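Local coordinates for protein Alpha/beta hydrolase (Pectobacterium atrosepticum SCRI1043, PDB 3BDV) that is a putative serine hydrolase of the alpha/beta-hydrolase fold that binds calcium, its natural substrate not established, at residues H44-E52 and W61-L69; S82-Q93 and P110-I119. One frame throughout, in Å; residues are numbered along the deposited sequence. Where two conformers were deposited one is given.

Interaction 1. Residues H44-E52 and W61-L69; sequences HWQRIRQRE and WVLAIRREL. With CA (calcium ion), chain C.
Q50 sets the NH2 end of its side-chain amide on one face of the W61 indole, NE2 sitting 3.2 Å above the centre of the ring while the amide plane stands nearly upright on it, at 79°. An N-H can thus point at the ring's electron cloud, consistent with an amide-pi contact. In this alpha/beta-hydrolase fold the pair joins the chain leaving edge strand 46-47 of the parallel sheet to helix 58-70, which follows it. The indole NE1 is bonded to P24 O, which helps fix the ring's rotation. I48 fills the middle: its CD1 lies 4.0 Å from A64 CB, and CG2 rests on the backbone of A64 and I65. Its CG1 sits between the backbone N and the carbonyl carbon (chi1 62°), sending CD1 toward A64 and W61 and leaving CG2 against I65 and the CB of E68.

At the far end calcium ties strand to helix. R47 O binds it at 2.4 Å, and the E68 carboxylate grips it with both oxygens, while waters 1, 5 and 6 complete the six ligand atoms. The metal reconciles the R47 carbonyl with E68 OE1, two oxygens that would otherwise probably repel. R47 turns its own side chain away, to salt bridges with E39 and D28. Water 2 donates to A64 O and E68 OE1, helping to position the carboxylate. R67 closes the outer side: its guanidinium lies flat over A64 CA, and NH2 donates to R49 O at 2.9 Å within both the guanidinium and carbonyl planes, the N-H...O angle bent to 141°.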
loop_
_atom_site.group_PDB
_atom_site.type_symbol
_atom_site.label_atom_id
_atom_site.label_comp_id
_atom_site.label_asym_id
_atom_site.label_seq_id
_atom_site.Cartn_x
_atom_site.Cartn_y
_atom_site.Cartn_z
ATOM N N HIS A 44 10.963 5.046 11.558
ATOM C CA HIS A 44 11.927 4.339 10.721
ATOM C C HIS A 44 11.283 3.864 9.405
ATOM O O HIS A 44 11.993 3.496 8.489
ATOM C CB HIS A 44 12.530 3.146 11.472
ATOM C CG HIS A 44 11.509 2.314 12.197
ATOM N ND1 HIS A 44 10.772 2.802 13.260
ATOM C CD2 HIS A 44 11.070 1.048 11.988
ATOM C CE1 HIS A 44 9.946 1.865 13.690
ATOM N NE2 HIS A 44 10.108 0.791 12.937
ATOM N N TRP A 45 9.948 3.854 9.306
ATOM C CA TRP A 45 9.327 3.511 8.023
ATOM C C TRP A 45 9.657 4.548 6.981
ATOM O O TRP A 45 9.842 5.693 7.307
ATOM C CB TRP A 45 7.833 3.374 8.143
ATOM C CG TRP A 45 7.412 2.175 8.967
ATOM C CD1 TRP A 45 8.211 1.375 9.750
ATOM C CD2 TRP A 45 6.082 1.678 9.126
ATOM N NE1 TRP A 45 7.448 0.402 10.366
ATOM C CE2 TRP A 45 6.143 0.573 10.017
ATOM C CE3 TRP A 45 4.851 2.051 8.604
ATOM C CZ2 TRP A 45 5.023 -0.163 10.376
ATOM C CZ3 TRP A 45 3.737 1.311 8.951
ATOM C CH2 TRP A 45 3.827 0.227 9.850
ATOM N N GLN A 46 9.739 4.121 5.730
ATOM C CA GLN A 46 10.109 5.014 4.643
ATOM C C GLN A 46 8.886 5.475 3.875
ATOM O O GLN A 46 7.811 4.915 4.015
ATOM C CB GLN A 46 11.080 4.318 3.712
ATOM C CG GLN A 46 12.452 3.976 4.333
ATOM C CD GLN A 46 13.126 5.182 4.982
ATOM O OE1 GLN A 46 13.490 6.145 4.309
ATOM N NE2 GLN A 46 13.282 5.134 6.297
ATOM N N ARG A 47 9.066 6.510 3.067
ATOM C CA ARG A 47 7.966 7.129 2.341
ATOM C C ARG A 47 8.481 7.798 1.090
ATOM O O ARG A 47 9.548 8.442 1.096
ATOM C CB ARG A 47 7.247 8.116 3.262
ATOM C CG ARG A 47 6.096 8.840 2.625
ATOM C CD ARG A 47 5.343 9.594 3.667
ATOM N NE ARG A 47 4.389 10.489 3.036
ATOM C CZ ARG A 47 3.283 10.937 3.618
ATOM N NH1 ARG A 47 3.013 10.649 4.870
ATOM N NH2 ARG A 47 2.479 11.737 2.952
ATOM N N ILE A 48 7.758 7.642 -0.019
ATOM C CA ILE A 48 8.263 8.185 -1.281
ATOM C C ILE A 48 8.016 9.678 -1.253
ATOM O O ILE A 48 7.084 10.141 -0.612
ATOM C CB ILE A 48 7.638 7.531 -2.564
ATOM C CG1 ILE A 48 6.130 7.768 -2.623
ATOM C CG2 ILE A 48 7.966 6.014 -2.680
ATOM C CD1 ILE A 48 5.607 7.798 -4.063
ATOM N N ARG A 49 8.856 10.408 -1.967
ATOM C CA ARG A 49 8.711 11.836 -2.155
ATOM C C ARG A 49 8.772 12.185 -3.645
ATOM O O ARG A 49 9.479 11.553 -4.403
ATOM C CB ARG A 49 9.869 12.549 -1.470
ATOM C CG ARG A 49 10.103 12.152 -0.067
ATOM C CD ARG A 49 8.965 12.514 0.871
ATOM N NE ARG A 49 9.251 11.969 2.186
ATOM C CZ ARG A 49 8.379 11.936 3.191
ATOM N NH1 ARG A 49 7.188 12.470 3.080
ATOM N NH2 ARG A 49 8.727 11.401 4.340
ATOM N N GLN A 50 8.104 13.261 -4.031
ATOM C CA GLN A 50 8.337 13.845 -5.360
ATOM C C GLN A 50 7.948 15.311 -5.405
ATOM O O GLN A 50 7.293 15.828 -4.485
ATOM C CB GLN A 50 7.601 13.051 -6.463
ATOM C CG GLN A 50 6.167 12.797 -6.165
ATOM C CD GLN A 50 5.450 11.881 -7.178
ATOM O OE1 GLN A 50 5.890 11.712 -8.303
ATOM N NE2 GLN A 50 4.310 11.354 -6.778
ATOM N N ARG A 51 8.336 15.964 -6.508
ATOM C CA ARG A 51 8.141 17.377 -6.672
ATOM C C ARG A 51 6.698 17.734 -6.950
ATOM O O ARG A 51 6.230 18.762 -6.492
ATOM C CB ARG A 51 9.035 17.903 -7.816
ATOM C CG ARG A 51 10.519 17.794 -7.527
ATOM C CD ARG A 51 11.375 18.590 -8.537
ATOM N NE ARG A 51 11.239 20.043 -8.373
ATOM C CZ ARG A 51 10.868 20.903 -9.327
ATOM N NH1 ARG A 51 10.558 20.499 -10.553
ATOM N NH2 ARG A 51 10.793 22.196 -9.050
ATOM N N GLU A 52 6.006 16.910 -7.724
ATOM C CA GLU A 52 4.649 17.201 -8.152
ATOM C C GLU A 52 3.715 16.055 -7.774
ATOM O O GLU A 52 3.949 14.917 -8.162
ATOM C CB GLU A 52 4.605 17.421 -9.650
ATOM N N TRP A 61 5.486 8.317 -10.473
ATOM C CA TRP A 61 5.330 7.488 -9.275
ATOM C C TRP A 61 6.312 6.324 -9.300
ATOM O O TRP A 61 6.933 6.033 -8.288
ATOM C CB TRP A 61 3.911 6.946 -9.150
ATOM C CG TRP A 61 3.031 7.667 -8.180
ATOM C CD1 TRP A 61 2.631 7.236 -6.945
ATOM C CD2 TRP A 61 2.440 8.956 -8.366
ATOM N NE1 TRP A 61 1.828 8.179 -6.358
ATOM C CE2 TRP A 61 1.667 9.230 -7.225
ATOM C CE3 TRP A 61 2.445 9.879 -9.417
ATOM C CZ2 TRP A 61 0.938 10.434 -7.074
ATOM C CZ3 TRP A 61 1.745 11.055 -9.271
ATOM C CH2 TRP A 61 0.979 11.323 -8.111
ATOM N N VAL A 62 6.458 5.671 -10.450
ATOM C CA VAL A 62 7.358 4.531 -10.610
ATOM C C VAL A 62 8.824 4.950 -10.380
ATOM O O VAL A 62 9.598 4.280 -9.702
ATOM C CB VAL A 62 7.243 3.931 -12.020
ATOM C CG1 VAL A 62 8.493 3.045 -12.351
ATOM C CG2 VAL A 62 5.905 3.198 -12.215
ATOM N N LEU A 63 9.188 6.076 -10.952
ATOM C CA LEU A 63 10.508 6.632 -10.751
ATOM C C LEU A 63 10.717 6.937 -9.242
ATOM O O LEU A 63 11.773 6.623 -8.690
ATOM C CB LEU A 63 10.635 7.853 -11.667
ATOM C CG LEU A 63 11.963 8.527 -11.944
ATOM C CD1 LEU A 63 13.078 7.516 -12.003
ATOM C CD2 LEU A 63 11.822 9.268 -13.233
ATOM N N ALA A 64 9.713 7.489 -8.551
ATOM C CA ALA A 64 9.836 7.745 -7.116
ATOM C C ALA A 64 10.012 6.482 -6.267
ATOM O O ALA A 64 10.797 6.472 -5.315
ATOM C CB ALA A 64 8.665 8.571 -6.584
ATOM N N ILE A 65 9.276 5.418 -6.611
ATOM C CA ILE A 65 9.388 4.170 -5.886
ATOM C C ILE A 65 10.779 3.559 -6.149
ATOM O O ILE A 65 11.448 3.113 -5.224
ATOM C CB ILE A 65 8.269 3.136 -6.273
ATOM C CG1 ILE A 65 6.874 3.646 -5.882
ATOM C CG2 ILE A 65 8.568 1.767 -5.585
ATOM C CD1 ILE A 65 5.712 2.849 -6.586
ATOM N N ARG A 66 11.175 3.498 -7.411
ATOM C CA ARG A 66 12.525 3.031 -7.794
ATOM C C ARG A 66 13.616 3.783 -6.994
ATOM O O ARG A 66 14.503 3.154 -6.406
ATOM C CB ARG A 66 12.785 3.215 -9.295
ATOM C CG ARG A 66 12.216 2.138 -10.236
ATOM C CD ARG A 66 13.135 1.867 -11.443
ATOM N NE ARG A 66 12.627 2.363 -12.728
ATOM C CZ ARG A 66 11.642 1.795 -13.441
ATOM N NH1 ARG A 66 10.994 0.718 -13.000
ATOM N NH2 ARG A 66 11.279 2.322 -14.608
ATOM N N ARG A 67 13.554 5.120 -6.963
ATOM C CA ARG A 67 14.533 5.908 -6.183
ATOM C C ARG A 67 14.596 5.381 -4.788
ATOM O O ARG A 67 15.664 5.110 -4.249
ATOM C CB ARG A 67 14.170 7.391 -6.087
ATOM C CG ARG A 67 14.307 8.141 -7.384
ATOM C CD ARG A 67 14.294 9.665 -7.180
ATOM N NE ARG A 67 13.010 10.218 -6.695
ATOM C CZ ARG A 67 11.981 10.584 -7.470
ATOM N NH1 ARG A 67 12.014 10.412 -8.784
ATOM N NH2 ARG A 67 10.894 11.111 -6.919
ATOM N N GLU A 68 13.422 5.217 -4.202
ATOM C CA GLU A 68 13.297 4.788 -2.843
ATOM C C GLU A 68 13.927 3.421 -2.608
ATOM O O GLU A 68 14.574 3.186 -1.579
ATOM C CB GLU A 68 11.819 4.729 -2.493
ATOM C CG GLU A 68 11.549 4.689 -1.027
ATOM C CD GLU A 68 11.739 6.011 -0.346
ATOM O OE1 GLU A 68 11.710 7.080 -0.985
ATOM O OE2 GLU A 68 11.976 5.997 0.857
ATOM N N LEU A 69 13.710 2.507 -3.557
ATOM C CA LEU A 69 14.202 1.120 -3.406
ATOM C C LEU A 69 15.707 1.030 -3.543
ATOM O O LEU A 69 16.338 0.193 -2.906
ATOM C CB LEU A 69 13.535 0.192 -4.429
ATOM C CG LEU A 69 12.024 -0.028 -4.203
ATOM C CD1 LEU A 69 11.503 -0.962 -5.267
ATOM C CD2 LEU A 69 11.686 -0.552 -2.832
HETATM CA CA CA C . 11.982 8.546 1.058
HETATM O O HOH W 1 11.784 7.644 3.244
HETATM O O HOH W 2 11.233 8.518 -3.659
HETATM O O HOH W 3 12.603 10.713 -3.571
HETATM O O HOH W 4 8.855 11.254 -9.477
HETATM O O HOH W 5 12.882 10.028 -0.400
HETATM O O HOH W 6 14.358 8.005 1.191
#

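Interaction 2. Residues S82-Q93 and P110-I119; sequences SFGALAACHVVQ and PMRFEIDDRI
This is a largely apolar packing of a helix against a loop, placed directly behind what is probably the nucleophile elbow of the alpha/beta-hydrolase fold: S82 lies in a GxSxG pattern, in a strained turn with a positive phi of 58°, and helix 83-93 starts right after it. Loop 110-119, between strands 99-105 and 128-132, lies along that helix. F83 and F113 form a T-shaped pair, the F83 edge presented to the F113 face with centroids 5.1 Å apart and CD1 above the rim. F83 CE1 also meets I115 CD1 at 3.7 Å, and the same methyl touches L86 CD1, which reaches P110 CA as well. Farther along, I119 CD1 rests against L86 O and H90 CB, while W147 of helix 141-151 packs on P110 and I119.

Within the loop, P110 O accepts from the N-H groups of F113 and I115 on opposite faces of its carbonyl plane, curling the turn. The R118 guanidinium stands almost perpendicular to the H90 ring and is held by D59. With CG anti to its backbone N (chi1 177°), H90 donates a hydrogen bond from ND1 to R118 O at 3.1 Å; the oxygen lies in the imidazole plane, but the donor is 37° out of the carbonyl plane.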
loop_
_atom_site.group_PDB
_atom_site.type_symbol
_atom_site.label_atom_id
_atom_site.label_comp_id
_atom_site.label_asym_id
_atom_site.label_seq_id
_atom_site.Cartn_x
_atom_site.Cartn_y
_atom_site.Cartn_z
ATOM N N SER A 82 -4.627 3.977 -3.295
ATOM C CA SER A 82 -5.248 4.531 -4.513
ATOM C C SER A 82 -4.296 4.506 -5.739
ATOM O O SER A 82 -3.807 3.441 -6.126
ATOM C CB SER A 82 -5.819 5.917 -4.211
ATOM O OG SER A 82 -6.797 6.275 -5.201
ATOM N N PHE A 83 -3.977 5.664 -6.333
ATOM C CA PHE A 83 -3.003 5.677 -7.395
ATOM C C PHE A 83 -1.650 5.098 -6.970
ATOM O O PHE A 83 -0.975 4.436 -7.760
ATOM C CB PHE A 83 -2.841 7.085 -7.975
ATOM C CG PHE A 83 -2.076 7.112 -9.269
ATOM C CD1 PHE A 83 -2.701 6.787 -10.463
ATOM C CD2 PHE A 83 -0.787 7.575 -9.316
ATOM C CE1 PHE A 83 -1.990 6.846 -11.698
ATOM C CE2 PHE A 83 -0.084 7.629 -10.512
ATOM C CZ PHE A 83 -0.697 7.283 -11.706
ATOM N N GLY A 84 -1.249 5.371 -5.737
ATOM C CA GLY A 84 -0.043 4.777 -5.177
ATOM C C GLY A 84 -0.072 3.263 -5.194
ATOM O O GLY A 84 0.956 2.636 -5.437
ATOM N N ALA A 85 -1.230 2.656 -4.952
ATOM C CA ALA A 85 -1.313 1.219 -4.970
ATOM C C ALA A 85 -1.181 0.701 -6.387
ATOM O O ALA A 85 -0.581 -0.343 -6.624
ATOM C CB ALA A 85 -2.655 0.750 -4.353
ATOM N N LEU A 86 -1.802 1.401 -7.342
ATOM C CA LEU A 86 -1.546 1.053 -8.753
ATOM C C LEU A 86 -0.080 1.125 -9.085
ATOM O O LEU A 86 0.449 0.246 -9.784
ATOM C CB LEU A 86 -2.362 1.890 -9.714
ATOM C CG LEU A 86 -3.869 1.687 -9.539
ATOM C CD1 LEU A 86 -4.658 2.523 -10.559
ATOM C CD2 LEU A 86 -4.272 0.222 -9.566
ATOM N N ALA A 87 0.600 2.173 -8.653
ATOM C CA ALA A 87 2.032 2.249 -8.959
ATOM C C ALA A 87 2.803 1.091 -8.366
ATOM O O ALA A 87 3.698 0.551 -9.013
ATOM C CB ALA A 87 2.603 3.593 -8.466
ATOM N N ALA A 88 2.452 0.691 -7.140
ATOM C CA ALA A 88 3.094 -0.418 -6.440
ATOM C C ALA A 88 2.878 -1.668 -7.298
ATOM O O ALA A 88 3.813 -2.432 -7.537
ATOM C CB ALA A 88 2.518 -0.633 -5.024
ATOM N N CYS A 89 1.648 -1.849 -7.775
ATOM C CA CYS A 89 1.324 -2.990 -8.606
ATOM C C CYS A 89 2.173 -2.987 -9.883
ATOM O O CYS A 89 2.739 -3.988 -10.243
ATOM C CB CYS A 89 -0.155 -2.960 -8.922
ATOM S SG CYS A 89 -0.720 -4.190 -10.046
ATOM N N HIS A 90 2.255 -1.842 -10.544
ATOM C CA HIS A 90 2.926 -1.766 -11.802
ATOM C C HIS A 90 4.426 -2.071 -11.623
ATOM O O HIS A 90 5.034 -2.802 -12.393
ATOM C CB HIS A 90 2.697 -0.382 -12.410
ATOM C CG HIS A 90 3.419 -0.154 -13.704
ATOM N ND1 HIS A 90 2.881 -0.482 -14.935
ATOM C CD2 HIS A 90 4.631 0.400 -13.964
ATOM C CE1 HIS A 90 3.721 -0.131 -15.882
ATOM N NE2 HIS A 90 4.792 0.397 -15.323
ATOM N N VAL A 91 5.024 -1.537 -10.575
ATOM C CA VAL A 91 6.462 -1.763 -10.355
ATOM C C VAL A 91 6.770 -3.245 -10.154
ATOM O O VAL A 91 7.712 -3.754 -10.732
ATOM C CB VAL A 91 6.985 -0.942 -9.175
ATOM C CG1 VAL A 91 8.307 -1.490 -8.661
ATOM C CG2 VAL A 91 7.115 0.486 -9.600
ATOM N N VAL A 92 5.955 -3.937 -9.381
ATOM C CA VAL A 92 6.097 -5.390 -9.187
ATOM C C VAL A 92 5.906 -6.129 -10.518
ATOM O O VAL A 92 6.725 -7.002 -10.888
ATOM C CB VAL A 92 5.101 -5.920 -8.117
ATOM C CG1 VAL A 92 5.129 -7.461 -8.099
ATOM C CG2 VAL A 92 5.466 -5.366 -6.739
ATOM N N GLN A 93 4.898 -5.720 -11.278
ATOM C CA GLN A 93 4.601 -6.349 -12.566
ATOM C C GLN A 93 5.700 -6.155 -13.606
ATOM O O GLN A 93 5.880 -6.991 -14.483
ATOM C CB GLN A 93 3.245 -5.884 -13.123
ATOM C CG GLN A 93 2.047 -6.447 -12.327
ATOM C CD GLN A 93 0.705 -6.092 -12.910
ATOM O OE1 GLN A 93 0.546 -5.028 -13.543
ATOM N NE2 GLN A 93 -0.302 -6.966 -12.664
ATOM N N PRO A 110 -7.975 1.202 -12.733
ATOM C CA PRO A 110 -7.033 1.872 -13.658
ATOM C C PRO A 110 -7.603 2.878 -14.684
ATOM O O PRO A 110 -6.987 3.920 -14.981
ATOM C CB PRO A 110 -6.359 0.691 -14.325
ATOM C CG PRO A 110 -6.365 -0.355 -13.290
ATOM C CD PRO A 110 -7.669 -0.235 -12.618
HETATM N N MSE A 111 -8.812 2.642 -15.140
HETATM C CA MSE A 111 -9.413 3.555 -16.097
HETATM C C MSE A 111 -9.600 4.950 -15.532
HETATM O O MSE A 111 -9.537 5.926 -16.298
HETATM C CB MSE A 111 -10.736 2.968 -16.615
HETATM C CG MSE A 111 -11.550 3.845 -17.574
HETATM SE SE MSE A 111 -10.858 3.572 -19.311
HETATM C CE MSE A 111 -11.571 1.761 -19.654
ATOM N N ARG A 112 -9.858 5.082 -14.217
ATOM C CA ARG A 112 -10.068 6.387 -13.639
ATOM C C ARG A 112 -8.896 7.310 -13.839
ATOM O O ARG A 112 -9.051 8.494 -13.767
ATOM C CB ARG A 112 -10.305 6.273 -12.139
ATOM C CG ARG A 112 -11.505 5.429 -11.740
ATOM C CD ARG A 112 -12.819 6.060 -12.043
ATOM N NE ARG A 112 -13.238 5.976 -13.412
ATOM C CZ ARG A 112 -13.750 4.894 -13.979
ATOM N NH1 ARG A 112 -13.891 3.756 -13.292
ATOM N NH2 ARG A 112 -14.181 4.953 -15.241
ATOM N N PHE A 113 -7.715 6.753 -14.012
ATOM C CA PHE A 113 -6.526 7.551 -14.234
ATOM C C PHE A 113 -5.904 7.240 -15.600
ATOM O O PHE A 113 -4.729 7.556 -15.854
ATOM C CB PHE A 113 -5.529 7.271 -13.103
ATOM C CG PHE A 113 -5.955 7.797 -11.773
ATOM C CD1 PHE A 113 -5.914 9.131 -11.505
ATOM C CD2 PHE A 113 -6.402 6.931 -10.780
ATOM C CE1 PHE A 113 -6.326 9.584 -10.262
ATOM C CE2 PHE A 113 -6.747 7.372 -9.563
ATOM C CZ PHE A 113 -6.746 8.695 -9.297
ATOM N N GLU A 114 -6.704 6.705 -16.511
ATOM C CA GLU A 114 -6.249 6.391 -17.889
ATOM C C GLU A 114 -4.961 5.586 -17.949
ATOM O O GLU A 114 -4.068 5.850 -18.768
ATOM C CB GLU A 114 -6.133 7.660 -18.725
ATOM C CG GLU A 114 -7.449 8.417 -18.832
ATOM C CD GLU A 114 -7.363 9.549 -19.810
ATOM O OE1 GLU A 114 -7.474 9.310 -21.013
ATOM O OE2 GLU A 114 -7.177 10.676 -19.389
ATOM N N ILE A 115 -4.841 4.619 -17.052
ATOM C CA ILE A 115 -3.724 3.691 -17.048
ATOM C C ILE A 115 -4.195 2.215 -17.089
ATOM O O ILE A 115 -3.483 1.285 -16.726
ATOM C CB ILE A 115 -2.702 3.945 -15.902
ATOM C CG1 ILE A 115 -3.345 3.822 -14.507
ATOM C CG2 ILE A 115 -1.977 5.282 -16.128
ATOM C CD1 ILE A 115 -2.284 3.599 -13.448
ATOM N N ASP A 116 -5.373 2.046 -17.656
ATOM C CA ASP A 116 -5.922 0.726 -17.996
ATOM C C ASP A 116 -5.072 -0.041 -18.991
ATOM O O ASP A 116 -5.223 -1.267 -19.097
ATOM C CB ASP A 116 -7.342 0.877 -18.570
ATOM C CG ASP A 116 -7.435 1.954 -19.663
ATOM O OD1 ASP A 116 -7.072 3.148 -19.423
ATOM O OD2 ASP A 116 -7.920 1.606 -20.774
ATOM N N ASP A 117 -4.201 0.660 -19.718
ATOM C CA ASP A 117 -3.279 0.013 -20.630
ATOM C C ASP A 117 -1.938 -0.348 -20.008
ATOM O O ASP A 117 -1.088 -0.944 -20.661
ATOM C CB ASP A 117 -3.081 0.867 -21.885
ATOM C CG ASP A 117 -2.524 2.249 -21.605
ATOM O OD1 ASP A 117 -2.617 2.773 -20.465
ATOM O OD2 ASP A 117 -2.024 2.852 -22.576
ATOM N N ARG A 118 -1.768 -0.037 -18.735
ATOM C CA ARG A 118 -0.517 -0.301 -18.050
ATOM C C ARG A 118 -0.609 -1.174 -16.834
ATOM O O ARG A 118 0.400 -1.616 -16.302
ATOM C CB ARG A 118 0.116 1.028 -17.734
ATOM C CG ARG A 118 0.400 1.701 -19.100
ATOM C CD ARG A 118 1.243 2.835 -19.034
ATOM N NE ARG A 118 2.605 2.481 -18.687
ATOM C CZ ARG A 118 3.492 3.378 -18.313
ATOM N NH1 ARG A 118 3.135 4.648 -18.208
ATOM N NH2 ARG A 118 4.707 3.015 -17.997
ATOM N N ILE A 119 -1.812 -1.442 -16.357
ATOM C CA ILE A 119 -1.942 -2.292 -15.211
ATOM C C ILE A 119 -2.501 -3.618 -15.706
ATOM O O ILE A 119 -3.589 -3.635 -16.313
ATOM C CB ILE A 119 -2.915 -1.651 -14.191
ATOM C CG1 ILE A 119 -2.360 -0.294 -13.710
ATOM C CG2 ILE A 119 -3.241 -2.643 -13.046
ATOM C CD1 ILE A 119 -0.974 -0.350 -13.046
HETATM O O HOH W 7 1.984 -3.629 -15.237
#

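Overall arrangement
Both interactions are mainly buried, and they meet through helices 58-70 and 83-93, which pack together: V62 on H90, W61 and I65 on A87, and W61 edge-to-face with F83. W61 and F83 thus link the Q50 amide of interaction 1 to the F113 ring of interaction 2. Interaction 1 works at the edge strand of the sheet, where an apolar centre is flanked by calcium, water and arginine bonds. Interaction 2 lies beside the helix that follows a central strand; there aromatic and aliphatic contacts prevail, with one direct side-chain hydrogen bond near the helix's C-terminal end. The one joins an edge strand and the loop after it to the next helix, the other a helix to the loop after the following strand.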